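Local coordinates for protein mRNA interferase (Mycobacterium tuberculosis, PDB 6L2A) that probably acts as the toxin of a type II toxin-antitoxin system, an RNA-cleaving endonuclease of the PemK/MazF family, at residues Gly9-Val14 and Pro29-Ser34; Ala82-Ile87 and Glu112-His117. The protein carries 6 engineered substitutions. All coordinates share one frame; numbering follows the deposited sequence.

Contact 1: Gly9-Val14 and Pro29-Ser34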
loop_
_atom_site.group_PDB
_atom_site.type_symbol
_atom_site.label_atom_id
_atom_site.label_comp_id
_atom_site.label_asym_id
_atom_site.label_seq_id
_atom_site.Cartn_x
_atom_site.Cartn_y
_atom_site.Cartn_z
ATOM N N GLY A 9 -7.994 -3.129 -10.869
ATOM C CA GLY A 9 -7.744 -4.325 -11.643
ATOM C C GLY A 9 -7.095 -4.079 -12.986
ATOM O O GLY A 9 -6.607 -5.034 -13.604
ATOM N N GLU A 10 -7.073 -2.837 -13.457
ATOM C CA GLU A 10 -6.369 -2.526 -14.690
ATOM C C GLU A 10 -4.864 -2.580 -14.474
ATOM O O GLU A 10 -4.357 -2.314 -13.380
ATOM C CB GLU A 10 -6.761 -1.141 -15.204
ATOM C CG GLU A 10 -8.172 -1.044 -15.748
ATOM C CD GLU A 10 -8.441 0.290 -16.415
ATOM O OE1 GLU A 10 -9.345 0.352 -17.271
ATOM O OE2 GLU A 10 -7.749 1.277 -16.082
ATOM N N ILE A 11 -4.146 -2.925 -15.539
ATOM C CA ILE A 11 -2.688 -2.966 -15.536
ATOM C C ILE A 11 -2.187 -1.760 -16.315
ATOM O O ILE A 11 -2.524 -1.587 -17.492
ATOM C CB ILE A 11 -2.155 -4.275 -16.134
ATOM C CG1 ILE A 11 -2.675 -5.459 -15.327
ATOM C CG2 ILE A 11 -0.629 -4.272 -16.162
ATOM C CD1 ILE A 11 -2.344 -6.777 -15.930
ATOM N N TRP A 12 -1.386 -0.930 -15.657
ATOM C CA TRP A 12 -0.847 0.283 -16.244
ATOM C C TRP A 12 0.672 0.263 -16.184
ATOM O O TRP A 12 1.265 -0.276 -15.245
ATOM C CB TRP A 12 -1.356 1.534 -15.515
ATOM C CG TRP A 12 -2.760 1.921 -15.846
ATOM C CD1 TRP A 12 -3.895 1.228 -15.546
ATOM C CD2 TRP A 12 -3.180 3.107 -16.527
ATOM N NE1 TRP A 12 -4.997 1.903 -16.009
ATOM C CE2 TRP A 12 -4.586 3.062 -16.614
ATOM C CE3 TRP A 12 -2.504 4.202 -17.077
ATOM C CZ2 TRP A 12 -5.329 4.069 -17.228
ATOM C CZ3 TRP A 12 -3.245 5.202 -17.687
ATOM C CH2 TRP A 12 -4.642 5.128 -17.757
ATOM N N GLN A 13 1.296 0.852 -17.197
ATOM C CA GLN A 13 2.700 1.216 -17.099
ATOM C C GLN A 13 2.805 2.469 -16.241
ATOM O O GLN A 13 2.116 3.460 -16.497
ATOM C CB GLN A 13 3.295 1.455 -18.487
ATOM C CG GLN A 13 4.809 1.605 -18.505
ATOM C CD GLN A 13 5.536 0.278 -18.354
ATOM O OE1 GLN A 13 4.923 -0.761 -18.103
ATOM N NE2 GLN A 13 6.854 0.309 -18.519
ATOM N N VAL A 14 3.639 2.418 -15.202
ATOM C CA VAL A 14 3.720 3.503 -14.236
ATOM C C VAL A 14 5.178 3.879 -14.016
ATOM O O VAL A 14 6.093 3.079 -14.222
ATOM C CB VAL A 14 3.053 3.145 -12.886
ATOM C CG1 VAL A 14 1.604 2.743 -13.094
ATOM C CG2 VAL A 14 3.823 2.038 -12.181
ATOM N N PRO A 29 5.104 -2.205 -15.107
ATOM C CA PRO A 29 3.660 -2.439 -15.021
ATOM C C PRO A 29 3.218 -2.611 -13.576
ATOM O O PRO A 29 3.985 -3.037 -12.711
ATOM C CB PRO A 29 3.465 -3.730 -15.824
ATOM C CG PRO A 29 4.763 -4.451 -15.661
ATOM C CD PRO A 29 5.825 -3.379 -15.631
ATOM N N ALA A 30 1.959 -2.265 -13.321
ATOM C CA ALA A 30 1.406 -2.366 -11.978
ATOM C C ALA A 30 -0.107 -2.484 -12.072
ATOM O O ALA A 30 -0.716 -2.032 -13.044
ATOM C CB ALA A 30 1.800 -1.161 -11.115
ATOM N N VAL A 31 -0.700 -3.103 -11.053
ATOM C CA VAL A 31 -2.144 -3.300 -10.969
ATOM C C VAL A 31 -2.739 -2.224 -10.071
ATOM O O VAL A 31 -2.288 -2.035 -8.935
ATOM C CB VAL A 31 -2.487 -4.701 -10.430
ATOM C CG1 VAL A 31 -4.001 -4.910 -10.420
ATOM C CG2 VAL A 31 -1.792 -5.780 -11.248
ATOM N N VAL A 32 -3.757 -1.525 -10.573
ATOM C CA VAL A 32 -4.484 -0.560 -9.754
ATOM C C VAL A 32 -5.309 -1.302 -8.712
ATOM O O VAL A 32 -6.113 -2.181 -9.051
ATOM C CB VAL A 32 -5.381 0.324 -10.633
ATOM C CG1 VAL A 32 -6.169 1.293 -9.767
ATOM C CG2 VAL A 32 -4.552 1.067 -11.678
ATOM N N VAL A 33 -5.128 -0.947 -7.438
ATOM C CA VAL A 33 -5.846 -1.633 -6.365
ATOM C C VAL A 33 -6.580 -0.658 -5.450
ATOM O O VAL A 33 -7.320 -1.079 -4.553
ATOM C CB VAL A 33 -4.903 -2.535 -5.547
ATOM C CG1 VAL A 33 -4.346 -3.647 -6.421
ATOM C CG2 VAL A 33 -3.781 -1.719 -4.918
ATOM N N SER A 34 -6.387 0.642 -5.649
ATOM C CA SER A 34 -7.233 1.597 -4.949
ATOM C C SER A 34 -8.670 1.469 -5.450
ATOM O O SER A 34 -8.915 1.129 -6.609
ATOM C CB SER A 34 -6.717 3.027 -5.136
ATOM O OG SER A 34 -6.348 3.287 -6.479
#

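Contact 2: Ala82-Ile87 and Glu112-His117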
loop_
_atom_site.group_PDB
_atom_site.type_symbol
_atom_site.label_atom_id
_atom_site.label_comp_id
_atom_site.label_asym_id
_atom_site.label_seq_id
_atom_site.Cartn_x
_atom_site.Cartn_y
_atom_site.Cartn_z
ATOM N N ALA A 82 1.886 -10.295 -9.563
ATOM C CA ALA A 82 1.674 -9.066 -8.817
ATOM C C ALA A 82 2.272 -9.231 -7.428
ATOM O O ALA A 82 2.064 -10.257 -6.776
ATOM C CB ALA A 82 0.183 -8.743 -8.723
ATOM N N GLN A 83 3.022 -8.230 -6.984
ATOM C CA GLN A 83 3.743 -8.281 -5.715
ATOM C C GLN A 83 3.047 -7.342 -4.734
ATOM O O GLN A 83 3.357 -6.151 -4.669
ATOM C CB GLN A 83 5.203 -7.894 -5.910
ATOM C CG GLN A 83 5.936 -8.709 -6.958
ATOM C CD GLN A 83 7.380 -8.276 -7.111
ATOM O OE1 GLN A 83 7.715 -7.493 -8.000
ATOM N NE2 GLN A 83 8.245 -8.779 -6.239
ATOM N N ALA A 84 2.102 -7.887 -3.961
ATOM C CA ALA A 84 1.365 -7.067 -3.008
ATOM C C ALA A 84 2.259 -6.501 -1.915
ATOM O O ALA A 84 1.922 -5.463 -1.334
ATOM C CB ALA A 84 0.225 -7.869 -2.379
ATOM N N GLU A 85 3.389 -7.151 -1.621
ATOM C CA GLU A 85 4.316 -6.612 -0.634
ATOM C C GLU A 85 5.053 -5.377 -1.138
ATOM O O GLU A 85 5.725 -4.712 -0.344
ATOM C CB GLU A 85 5.323 -7.688 -0.206
ATOM C CG GLU A 85 6.519 -7.892 -1.141
ATOM C CD GLU A 85 6.200 -8.715 -2.382
ATOM O OE1 GLU A 85 5.011 -8.985 -2.651
ATOM O OE2 GLU A 85 7.154 -9.101 -3.091
ATOM N N GLN A 86 4.937 -5.053 -2.428
ATOM C CA GLN A 86 5.569 -3.875 -3.008
ATOM C C GLN A 86 4.562 -2.767 -3.293
ATOM O O GLN A 86 4.833 -1.888 -4.116
ATOM C CB GLN A 86 6.318 -4.254 -4.287
ATOM C CG GLN A 86 7.324 -5.378 -4.106
ATOM C CD GLN A 86 8.755 -4.896 -4.203
ATOM O OE1 GLN A 86 9.242 -4.178 -3.327
ATOM N NE2 GLN A 86 9.439 -5.283 -5.274
ATOM N N ILE A 87 3.409 -2.796 -2.620
ATOM C CA ILE A 87 2.336 -1.843 -2.884
ATOM C C ILE A 87 2.823 -0.413 -2.671
ATOM O O ILE A 87 3.566 -0.120 -1.724
ATOM C CB ILE A 87 1.133 -2.182 -1.985
ATOM C CG1 ILE A 87 -0.015 -1.191 -2.172
ATOM C CG2 ILE A 87 1.555 -2.248 -0.520
ATOM C CD1 ILE A 87 -1.249 -1.564 -1.373
ATOM N N GLU A 112 -7.036 -11.292 -1.643
ATOM C CA GLU A 112 -6.575 -12.146 -0.553
ATOM C C GLU A 112 -5.100 -11.913 -0.253
ATOM O O GLU A 112 -4.691 -11.917 0.915
ATOM C CB GLU A 112 -6.832 -13.613 -0.893
ATOM C CG GLU A 112 -8.300 -13.994 -0.874
ATOM C CD GLU A 112 -8.914 -13.844 0.502
ATOM O OE1 GLU A 112 -8.357 -14.408 1.467
ATOM O OE2 GLU A 112 -9.951 -13.159 0.620
ATOM N N ALA A 113 -4.285 -11.710 -1.291
ATOM C CA ALA A 113 -2.867 -11.436 -1.077
ATOM C C ALA A 113 -2.668 -10.108 -0.357
ATOM O O ALA A 113 -1.781 -9.980 0.496
ATOM C CB ALA A 113 -2.123 -11.442 -2.411
ATOM N N LEU A 114 -3.485 -9.107 -0.687
ATOM C CA LEU A 114 -3.399 -7.825 0.005
ATOM C C LEU A 114 -3.810 -7.957 1.465
ATOM O O LEU A 114 -3.156 -7.395 2.352
ATOM C CB LEU A 114 -4.267 -6.789 -0.709
ATOM C CG LEU A 114 -3.730 -6.277 -2.046
ATOM C CD1 LEU A 114 -4.823 -5.549 -2.814
ATOM C CD2 LEU A 114 -2.533 -5.368 -1.820
ATOM N N LYS A 115 -4.894 -8.690 1.735
ATOM C CA LYS A 115 -5.322 -8.885 3.118
ATOM C C LYS A 115 -4.273 -9.646 3.916
ATOM O O LYS A 115 -4.008 -9.317 5.079
ATOM C CB LYS A 115 -6.664 -9.617 3.156
ATOM C CG LYS A 115 -7.815 -8.817 2.570
ATOM C CD LYS A 115 -9.149 -9.391 2.992
ATOM C CE LYS A 115 -9.215 -10.874 2.685
ATOM N NZ LYS A 115 -10.299 -11.546 3.451
ATOM N N LEU A 116 -3.660 -10.663 3.307
ATOM C CA LEU A 116 -2.593 -11.396 3.979
ATOM C C LEU A 116 -1.407 -10.486 4.278
ATOM O O LEU A 116 -0.897 -10.461 5.405
ATOM C CB LEU A 116 -2.151 -12.582 3.121
ATOM C CG LEU A 116 -0.929 -13.336 3.651
ATOM C CD1 LEU A 116 -1.293 -14.183 4.864
ATOM C CD2 LEU A 116 -0.302 -14.187 2.559
ATOM N N HIS A 117 -0.953 -9.729 3.279
ATOM C CA HIS A 117 0.224 -8.891 3.476
ATOM C C HIS A 117 -0.022 -7.824 4.533
ATOM O O HIS A 117 0.887 -7.474 5.294
ATOM C CB HIS A 117 0.646 -8.232 2.165
ATOM C CG HIS A 117 1.759 -7.245 2.331
ATOM N ND1 HIS A 117 3.022 -7.611 2.746
ATOM C CD2 HIS A 117 1.792 -5.901 2.163
ATOM C CE1 HIS A 117 3.789 -6.538 2.809
ATOM N NE2 HIS A 117 3.067 -5.487 2.464
#

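Contact 1: Gly9-Val14 and Pro29-Ser34
Trp12 and Ala30 exchange both of their backbone hydrogen bonds, forming a hydrogen-bonded antiparallel pair that illustrates how main-chain bonds set a register and side chains then fill it in. Trp12 N reaches Ala30 O at 2.9 Å, and the return bond from Ala30 N to Trp12 O is more bent, 137° at the hydrogen. Further along, Val32 N donates to Glu10 O at 3.0 Å, while Gly9 N meets Val32 O at 2.8 Å and extends the pairing one residue before strand 10-14 begins. Gly9 has a positive phi of 92°, which suits glycine. Ile11 and Val31 form a non-hydrogen-bonded pair between these bonds, and Gln13 with Pro29 a second one beyond Trp12-Ala30.

On the face that carries Trp12 and Ala30, the indole sends NE1 to Glu10 OE2 at 2.8 Å; the carboxylate oxygen lies in the ring plane, while the N-H comes from above the carboxylate plane, and Arg7 forms a salt bridge with OE1. The indole CD1 lies beside Val32 CG2 at 3.9 Å, and Val14 CG2 touches the Ala30 methyl on the same face. On the other face, Ile11 sends CG2 to Pro29 CB and CG1 to Val31 CG2. Gln13, bent at chi2 (76°), curls its amide oxygen back over the proline ring. Strands 49-56 and 95-101 flank the pair, which sits in the curled antiparallel sheet of the SH3-like MazF fold.

Contact 2: Ala82-Ile87 and Glu112-His117
His117 lays one face of its imidazole flat over the backbone of Ala84-Glu85, an example of a short turn whose backbone serves as a platform for an aromatic ring. Glu85 CA stands over the centre of the ring, 3.5 Å from the centroid and 13° off the normal, a CH-pi contact, while the Ala84 carbonyl carbon lies over the same face nearer the rim. Ala84 O approaches CD2 at 3.5 Å, and Glu85 CB touches CE1. With CG anti to the backbone N (chi1 174°), the ring extends from the helix across the turn, and its NE2 is hydrogen-bonded to Thr51 OG1 of the second subunit.

The principal bump on the turn is the Ala84 methyl. It enters a shallow hollow on the helix between Ala113 and Leu114, with its CB 3.8 Å from Leu114 CD2 and 4.3 Å from Ala113 CB. That same leucine methyl has a second neighbour, Ile87 CD1, at 4.0 Å; the extended isoleucine crosses the leucine at about a right angle, and CD2 is the protrusion that both residues touch. The carboxylate of Glu85 leads away from the helix, where Gln66 is its hydrogen-bond partner. Here the 3-10 turn that follows strand 80-83 packs on the C-terminal helix 104-117 beside the second subunit, whose Ser89 OG is hydrogen-bonded to Glu85 O, so the contact belongs to the dimer interface of this MazF-family toxin.

How the contacts relate
Read from the N terminus, contact 1 closes first: strand 10-14 runs out through residues 17-26, which are not modelled, and returns as strand 28-32. Contact 2 opens only after helix 36-45 and the sheet strands that follow, and its own loop runs through strands 88-91 and 95-101 into helix 104-117. The loops are in series and neither nest nor cross. Strand 95-101, inside the second loop, pairs with strand 10-14 and so connects the two. Space joins them too: the centres are about 13 Å apart and Val33 CB lies 4.1 Å from Leu114 CD1. Contact 1 joins two strands, contact 2 sets the turn after strand 80-83 on helix 104-117, and the second subunit touches both.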